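Local coordinates for hypothetical membrane spanning protein (Thermus thermophilus, PDB 2VPZ), which probably serves as the membrane-embedded, quinone-binding subunit of a polysulfide reductase complex, passing electrons from quinol towards its partner subunits, at residues H76-L79 / F80-F83; S112-A115 / L116-L120. One frame throughout, in Å; residues are numbered along the deposited sequence.

Contact 1. Residues H76-L79 / F80-F83; sequences HIWL and FLSF
The carbonyl oxygen of His76 lies obliquely beside the Phe80 ring, His76 O being 3.9 Å from Phe80 CD1, and also accepts the backbone N-H of Leu79. At Ile77 a second main-chain bond follows: Phe80 N donates to Ile77 O at 3.1 Å, bent (148° at the hydrogen) and with the donor well above the carbonyl plane. Ile77 CG1, anti to the backbone N (chi1 -176°), meets Leu81 CD1 at 3.5 Å. Two successive i to i+3 bonds on backbone of helical shape make a tight helical turn, in the long loop joining helices 46-65 and 88-107. Trp78 receives that same Leu81 methyl over one face of its indole, where CD1 stands 4.1 Å from the centroid of the six-membered ring, a CH-pi contact 18° off the normal. Ser82 OG then donates to Trp78 O over 3.2 Å, almost in line with the C=O bond. A basic side chain of another protein chain makes a cation-pi contact with the indole. Leu79 lays CB over one face of the Phe80 ring, offset towards its rim and 4.1 Å from Phe80 CD1, while Leu79 O accepts a hydrogen bond from Trp94 NE1 of helix 88-107.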
# COMPACT_ATOMS: atom_id res chain seq x y z
N HIS C 76 42.10 -4.15 16.19
CA HIS C 76 41.68 -3.17 17.19
C HIS C 76 42.51 -1.88 17.14
O HIS C 76 42.15 -0.84 17.72
CB HIS C 76 41.67 -3.75 18.61
CG HIS C 76 40.69 -4.85 18.82
ND1 HIS C 76 40.79 -6.05 18.20
CD2 HIS C 76 39.61 -4.92 19.60
CE1 HIS C 76 39.80 -6.83 18.58
NE2 HIS C 76 39.07 -6.17 19.44
N ILE C 77 43.64 -1.95 16.47
CA ILE C 77 44.44 -0.76 16.36
C ILE C 77 43.61 0.37 15.67
O ILE C 77 43.79 1.55 16.00
CB ILE C 77 45.80 -1.03 15.60
CG1 ILE C 77 46.65 0.24 15.60
CG2 ILE C 77 45.55 -1.55 14.16
CD1 ILE C 77 48.01 0.10 14.89
N TRP C 78 42.66 0.04 14.78
CA TRP C 78 41.82 1.05 14.09
C TRP C 78 40.85 1.82 14.97
O TRP C 78 40.34 2.89 14.62
CB TRP C 78 41.09 0.41 12.90
CG TRP C 78 42.09 -0.07 11.90
CD1 TRP C 78 42.54 -1.35 11.72
CD2 TRP C 78 42.82 0.75 10.95
NE1 TRP C 78 43.49 -1.38 10.73
CE2 TRP C 78 43.68 -0.11 10.24
CE3 TRP C 78 42.83 2.12 10.65
CZ2 TRP C 78 44.55 0.34 9.22
CZ3 TRP C 78 43.69 2.59 9.63
CH2 TRP C 78 44.54 1.69 8.93
N LEU C 79 40.60 1.27 16.15
CA LEU C 79 39.77 1.88 17.18
C LEU C 79 40.42 3.24 17.58
O LEU C 79 39.74 4.23 17.92
CB LEU C 79 39.74 0.95 18.40
CG LEU C 79 38.43 0.63 19.14
CD1 LEU C 79 37.25 0.67 18.16
CD2 LEU C 79 38.53 -0.75 19.83
N PHE C 80 41.75 3.24 17.52
CA PHE C 80 42.63 4.34 17.91
C PHE C 80 43.29 5.20 16.84
O PHE C 80 43.99 6.15 17.17
CB PHE C 80 43.66 3.78 18.88
CG PHE C 80 43.07 3.20 20.13
CD1 PHE C 80 43.16 1.82 20.41
CD2 PHE C 80 42.37 4.03 21.00
CE1 PHE C 80 42.53 1.30 21.56
CE2 PHE C 80 41.74 3.53 22.14
CZ PHE C 80 41.82 2.16 22.43
N LEU C 81 43.06 4.88 15.58
CA LEU C 81 43.63 5.67 14.48
C LEU C 81 42.53 6.39 13.69
O LEU C 81 42.76 6.83 12.58
CB LEU C 81 44.47 4.79 13.53
CG LEU C 81 45.59 3.90 14.10
CD1 LEU C 81 45.78 2.64 13.22
CD2 LEU C 81 46.91 4.67 14.23
N SER C 82 41.32 6.49 14.25
CA SER C 82 40.25 7.18 13.54
C SER C 82 39.33 7.95 14.50
O SER C 82 39.43 7.84 15.73
CB SER C 82 39.46 6.19 12.66
OG SER C 82 38.63 5.35 13.43
N PHE C 83 38.42 8.72 13.91
CA PHE C 83 37.49 9.57 14.64
C PHE C 83 36.01 9.20 14.33
O PHE C 83 35.52 9.54 13.25
CB PHE C 83 37.81 11.02 14.25
CG PHE C 83 37.03 12.06 15.00
CD1 PHE C 83 37.14 12.16 16.38
CD2 PHE C 83 36.18 12.93 14.32
CE1 PHE C 83 36.42 13.13 17.09
CE2 PHE C 83 35.45 13.91 15.02
CZ PHE C 83 35.56 14.01 16.41

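Contact 2. Residues S112-A115 / L116-L120; sequences SQRA and LAWAL
Between Arg114 and Trp118 the backbone closes an i to i+4 turn, Trp118 N donating to Arg114 O at 2.8 Å with an angle of 142° at the hydrogen, and Leu120 N repeats the pattern two residues on by bonding to Leu116 O. The chain thus passes from an irregular approach at Ser112 and Gln113 into the beginning of helix 117-136, predicted to span the membrane. Arg114 O is the hub of the contact: besides the N-H of Trp118 it meets CD1 of the Trp118 indole at 3.4 Å, and Ala117 CB lies 3.5 Å from it. Trp118 CG sits beside its own backbone N (chi1 -85°), which helps to bring the five-membered ring of the indole towards Arg114 O, and Arg114 CG comes within 4.3 Å of Trp118 CD1. Leu116 reaches the other way. Its branch lies against the main chain of Ser112: Leu116 CD1 is 3.2 Å from Ser112 O and Leu116 CG 4.2 Å from Ser112 CB. Next along the helix, Ala119 CB rests 3.7 Å from Ala115 O. Two helices flank this turn: Arg114, Ala117 and Trp118 touch Leu40 near the end of helix 16-41, whereas Leu116 packs on Leu105 and Leu106 of helix 88-107 and Ala119 on Thr102.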
# COMPACT_ATOMS: atom_id res chain seq x y z
N SER C 112 51.59 16.14 36.60
CA SER C 112 50.59 16.93 37.42
C SER C 112 49.68 16.13 38.47
O SER C 112 50.00 14.97 38.70
CB SER C 112 49.69 17.80 36.53
OG SER C 112 48.82 18.64 37.26
N GLN C 113 48.58 16.67 39.03
CA GLN C 113 47.72 15.98 40.08
C GLN C 113 46.26 16.29 40.54
O GLN C 113 45.77 15.65 41.49
CB GLN C 113 48.42 15.82 41.41
CG GLN C 113 49.59 14.83 41.56
CD GLN C 113 49.19 13.35 41.75
OE1 GLN C 113 48.47 12.99 42.69
NE2 GLN C 113 49.70 12.48 40.86
N ARG C 114 45.65 17.35 40.01
CA ARG C 114 44.27 17.74 40.37
C ARG C 114 43.72 17.80 38.93
O ARG C 114 42.61 17.33 38.65
CB ARG C 114 44.24 19.14 41.03
CG ARG C 114 42.88 19.56 41.64
CD ARG C 114 42.76 19.19 43.09
NE ARG C 114 41.49 19.80 43.73
CZ ARG C 114 41.05 19.54 45.12
NH1 ARG C 114 41.86 18.66 45.91
NH2 ARG C 114 39.94 20.02 45.58
N ALA C 115 44.57 18.33 38.04
CA ALA C 115 44.34 18.48 36.59
C ALA C 115 44.31 17.10 35.91
O ALA C 115 43.87 16.95 34.74
CB ALA C 115 45.41 19.40 35.97
N LEU C 116 44.81 16.11 36.64
CA LEU C 116 44.82 14.69 36.27
C LEU C 116 43.60 14.07 37.02
O LEU C 116 43.01 13.12 36.52
CB LEU C 116 46.12 13.96 36.65
CG LEU C 116 47.41 14.30 35.87
CD1 LEU C 116 48.62 13.43 36.32
CD2 LEU C 116 47.16 14.14 34.35
N ALA C 117 43.22 14.57 38.19
CA ALA C 117 42.04 14.04 38.91
C ALA C 117 40.68 14.47 38.28
O ALA C 117 39.68 13.77 38.45
CB ALA C 117 42.08 14.39 40.42
N TRP C 118 40.64 15.63 37.61
CA TRP C 118 39.44 16.15 36.92
C TRP C 118 39.31 15.39 35.58
O TRP C 118 38.19 15.12 35.12
CB TRP C 118 39.52 17.66 36.66
CG TRP C 118 39.07 18.54 37.81
CD1 TRP C 118 39.87 19.37 38.56
CD2 TRP C 118 37.74 18.68 38.34
NE1 TRP C 118 39.10 20.01 39.51
CE2 TRP C 118 37.80 19.61 39.40
CE3 TRP C 118 36.49 18.10 38.02
CZ2 TRP C 118 36.66 19.98 40.16
CZ3 TRP C 118 35.35 18.47 38.77
CH2 TRP C 118 35.45 19.41 39.82
N ALA C 119 40.45 15.10 34.97
CA ALA C 119 40.52 14.31 33.74
C ALA C 119 39.94 12.91 34.06
O ALA C 119 39.03 12.46 33.37
CB ALA C 119 41.98 14.16 33.21
N LEU C 120 40.47 12.25 35.10
CA LEU C 120 39.95 10.93 35.48
C LEU C 120 38.46 11.08 35.73
O LEU C 120 37.67 10.19 35.44
CB LEU C 120 40.62 10.32 36.74
CG LEU C 120 40.23 8.83 36.97
CD1 LEU C 120 40.71 7.95 35.78
CD2 LEU C 120 40.82 8.31 38.30

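Overall arrangement
Contact 1 comes first along the chain, in the loop before helix 88-107, and contact 2 follows in the loop after that helix, where helix 117-136 begins. The two therefore lie towards opposite ends of helix 88-107, which both touch through side chains. Their centres are about 25 Å apart and their nearest atoms about 14 Å, so neither bears on the other directly. Both are surface contacts, but their settings differ: residues 76-83 adjoin another protein chain and lie nearer the quinone site, with the Leu79 side chain about 9 Å from that of Tyr130, whereas residues 112-120 meet no other chain and are remote from the known binding residues.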